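PDB 2E9Q: 11S globulin subunit beta, which serves as a seed storage protein of pumpkin, an 11S globulin that assembles into hexamers and acts as a nutrient reservoir. Local coordinates for residues A336-V341 with A405-L410. Numbering follows the deposited sequence.
Sequences APHYTV and AITNLL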
ATOM      1  N   ALA A 336     -12.547  24.011 -17.570  1.00 48.45           N
ATOM      2  CA  ALA A 336     -11.545  24.895 -16.988  1.00 49.83           C
ATOM      3  C   ALA A 336     -10.266  24.166 -16.584  1.00 55.42           C
ATOM      4  O   ALA A 336     -10.295  22.974 -16.275  1.00 47.57           O
ATOM      5  CB  ALA A 336     -12.127  25.604 -15.772  1.00 41.68           C
ATOM      6  N   PRO A 337      -9.119  24.879 -16.601  1.00 54.11           N
ATOM      7  CA  PRO A 337      -7.850  24.260 -16.216  1.00 52.60           C
ATOM      8  C   PRO A 337      -7.984  23.719 -14.801  1.00 50.72           C
ATOM      9  O   PRO A 337      -8.501  24.388 -13.909  1.00 43.86           O
ATOM     10  CB  PRO A 337      -6.846  25.414 -16.312  1.00 51.83           C
ATOM     11  CG  PRO A 337      -7.701  26.656 -16.234  1.00 48.76           C
ATOM     12  CD  PRO A 337      -8.906  26.270 -17.038  1.00 50.37           C
ATOM     13  N   HIS A 338      -7.514  22.499 -14.604  1.00 46.16           N
ATOM     14  CA  HIS A 338      -7.613  21.874 -13.301  1.00 52.39           C
ATOM     15  C   HIS A 338      -6.687  20.664 -13.259  1.00 48.24           C
ATOM     16  O   HIS A 338      -6.136  20.249 -14.273  1.00 45.89           O
ATOM     17  CB  HIS A 338      -9.032  21.367 -13.095  1.00 44.93           C
ATOM     18  CG  HIS A 338      -9.388  20.255 -14.025  1.00 37.87           C
ATOM     19  ND1 HIS A 338      -9.800  20.474 -15.319  1.00 41.43           N
ATOM     20  CD2 HIS A 338      -9.297  18.910 -13.883  1.00 48.49           C
ATOM     21  CE1 HIS A 338      -9.948  19.316 -15.936  1.00 40.95           C
ATOM     22  NE2 HIS A 338      -9.649  18.352 -15.088  1.00 39.68           N
ATOM     23  N   TYR A 339      -6.546  20.092 -12.076  1.00 42.16           N
ATOM     24  CA  TYR A 339      -5.742  18.905 -11.920  1.00 43.86           C
ATOM     25  C   TYR A 339      -6.383  18.076 -10.821  1.00 39.93           C
ATOM     26  O   TYR A 339      -7.124  18.599  -9.989  1.00 42.18           O
ATOM     27  CB  TYR A 339      -4.302  19.272 -11.549  1.00 34.10           C
ATOM     28  CG  TYR A 339      -4.166  19.936 -10.207  1.00 44.20           C
ATOM     29  CD1 TYR A 339      -4.340  21.316 -10.055  1.00 44.46           C
ATOM     30  CD2 TYR A 339      -3.836  19.185  -9.087  1.00 41.76           C
ATOM     31  CE1 TYR A 339      -4.174  21.919  -8.819  1.00 36.72           C
ATOM     32  CE2 TYR A 339      -3.675  19.770  -7.868  1.00 44.36           C
ATOM     33  CZ  TYR A 339      -3.837  21.132  -7.726  1.00 43.58           C
ATOM     34  OH  TYR A 339      -3.639  21.678  -6.473  1.00 41.68           O
ATOM     35  N   THR A 340      -6.122  16.778 -10.827  1.00 44.07           N
ATOM     36  CA  THR A 340      -6.672  15.917  -9.807  1.00 38.87           C
ATOM     37  C   THR A 340      -5.585  15.724  -8.784  1.00 43.39           C
ATOM     38  O   THR A 340      -4.484  15.274  -9.099  1.00 38.89           O
ATOM     39  CB  THR A 340      -7.091  14.570 -10.369  1.00 42.26           C
ATOM     40  OG1 THR A 340      -8.086  14.780 -11.373  1.00 46.50           O
ATOM     41  CG2 THR A 340      -7.666  13.683  -9.255  1.00 44.05           C
ATOM     42  N   VAL A 341      -5.899  16.061  -7.546  1.00 39.00           N
ATOM     43  CA  VAL A 341      -4.916  15.967  -6.502  1.00 38.37           C
ATOM     44  C   VAL A 341      -4.614  14.573  -6.002  1.00 48.05           C
ATOM     45  O   VAL A 341      -3.512  14.323  -5.522  1.00 45.43           O
ATOM     46  CB  VAL A 341      -5.307  16.870  -5.295  1.00 50.87           C
ATOM     47  CG1 VAL A 341      -6.574  17.672  -5.619  1.00 42.46           C
ATOM     48  CG2 VAL A 341      -5.488  16.038  -4.034  1.00 35.49           C
ATOM     49  N   ALA A 405     -11.892  10.789  -6.503  1.00 39.81           N
ATOM     50  CA  ALA A 405     -11.053  11.755  -7.208  1.00 49.39           C
ATOM     51  C   ALA A 405     -11.431  13.203  -6.905  1.00 45.85           C
ATOM     52  O   ALA A 405     -12.575  13.606  -7.061  1.00 48.04           O
ATOM     53  CB  ALA A 405     -11.130  11.508  -8.708  1.00 41.52           C
ATOM     54  N   ILE A 406     -10.456  13.987  -6.482  1.00 48.56           N
ATOM     55  CA  ILE A 406     -10.702  15.384  -6.170  1.00 53.58           C
ATOM     56  C   ILE A 406     -10.022  16.289  -7.189  1.00 60.67           C
ATOM     57  O   ILE A 406      -8.801  16.202  -7.393  1.00 56.63           O
ATOM     58  CB  ILE A 406     -10.146  15.753  -4.798  1.00 49.18           C
ATOM     59  CG1 ILE A 406     -10.743  14.845  -3.724  1.00 56.10           C
ATOM     60  CG2 ILE A 406     -10.422  17.229  -4.522  1.00 50.48           C
ATOM     61  CD1 ILE A 406      -9.999  14.903  -2.392  1.00 46.55           C
ATOM     62  N   THR A 407     -10.802  17.160  -7.822  1.00 53.51           N
ATOM     63  CA  THR A 407     -10.240  18.076  -8.799  1.00 54.29           C
ATOM     64  C   THR A 407     -10.207  19.514  -8.284  1.00 62.64           C
ATOM     65  O   THR A 407     -11.206  20.031  -7.765  1.00 54.40           O
ATOM     66  CB  THR A 407     -11.021  18.044 -10.132  1.00 55.30           C
ATOM     67  OG1 THR A 407     -11.449  19.371 -10.470  1.00 62.43           O
ATOM     68  CG2 THR A 407     -12.221  17.137 -10.031  1.00 55.90           C
ATOM     69  N   ASN A 408      -9.040  20.141  -8.404  1.00 50.75           N
ATOM     70  CA  ASN A 408      -8.864  21.526  -8.000  1.00 55.16           C
ATOM     71  C   ASN A 408      -8.897  22.382  -9.259  1.00 57.61           C
ATOM     72  O   ASN A 408      -8.186  22.101 -10.231  1.00 58.88           O
ATOM     73  CB  ASN A 408      -7.519  21.727  -7.296  1.00 59.79           C
ATOM     74  CG  ASN A 408      -7.592  21.470  -5.815  1.00 61.47           C
ATOM     75  OD1 ASN A 408      -6.643  21.743  -5.078  1.00 60.29           O
ATOM     76  ND2 ASN A 408      -8.722  20.936  -5.363  1.00 59.36           N
ATOM     77  N   LEU A 409      -9.725  23.420  -9.248  1.00 48.96           N
ATOM     78  CA  LEU A 409      -9.821  24.308 -10.395  1.00 52.67           C
ATOM     79  C   LEU A 409      -8.828  25.446 -10.246  1.00 46.43           C
ATOM     80  O   LEU A 409      -8.551  25.897  -9.135  1.00 51.21           O
ATOM     81  CB  LEU A 409     -11.236  24.874 -10.516  1.00 64.27           C
ATOM     82  CG  LEU A 409     -12.314  23.901 -10.995  1.00 66.93           C
ATOM     83  CD1 LEU A 409     -12.468  22.763  -9.998  1.00 76.23           C
ATOM     84  CD2 LEU A 409     -13.630  24.654 -11.152  1.00 77.94           C
ATOM     85  N   LEU A 410      -8.279  25.902 -11.363  1.00 54.35           N
ATOM     86  CA  LEU A 410      -7.316  26.991 -11.307  1.00 63.53           C
ATOM     87  C   LEU A 410      -8.009  28.339 -11.349  1.00 58.71           C
ATOM     88  O   LEU A 410      -7.540  29.295 -10.729  1.00 69.31           O
ATOM     89  CB  LEU A 410      -6.297  26.887 -12.447  1.00 60.65           C
ATOM     90  CG  LEU A 410      -5.186  25.843 -12.289  1.00 64.69           C
ATOM     91  CD1 LEU A 410      -4.616  25.930 -10.878  1.00 63.68           C
ATOM     92  CD2 LEU A 410      -5.727  24.454 -12.540  1.00 72.28           C
TER
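Y339 and N408 face each other as an antiparallel hydrogen-bonded pair: N408 N gives a bond of 2.9 Å to Y339 O, and Y339 N returns one of 3.2 Å to N408 O. V341 N to I406 O (2.9 Å) and L410 N to P337 O (3.0 Å) extend the pairing at its two ends. Within 336-341, H338 ND1 donates an almost straight bond of 2.7 Å to A336 O, which lies in the imidazole plane and fixes the ring's rotation; with CG set between the backbone N and the carbonyl carbon (chi1 66°), the ring turns back toward A336. H338 and T407 stand on the same face of the sheet, H338 near K387 and T407 against R447, two residues of a magnesium-binding site. The short strand 407-409 runs along one side of strand 334-340, and strand 384-390 also pairs with 334-340, in a curled antiparallel sheet of the C-terminal cupin domain. On the other face Y339 and N408 lie side by side, ring and amide planes 75° apart, with N408 CB over the ring 4.1 Å from its centroid. Y339 OH bonds to G142 O of a second subunit, whose F80 stacks on the ring. A leucine in place of this tyrosine would probably leave the G142 carbonyl without its donor, and N408 CB and F80 without an aromatic face. L410 CD2 sits at the ring edge, 4.2 Å from Y339 CD1, while V341 CG1 packs 4.0 Å from I406 CG2.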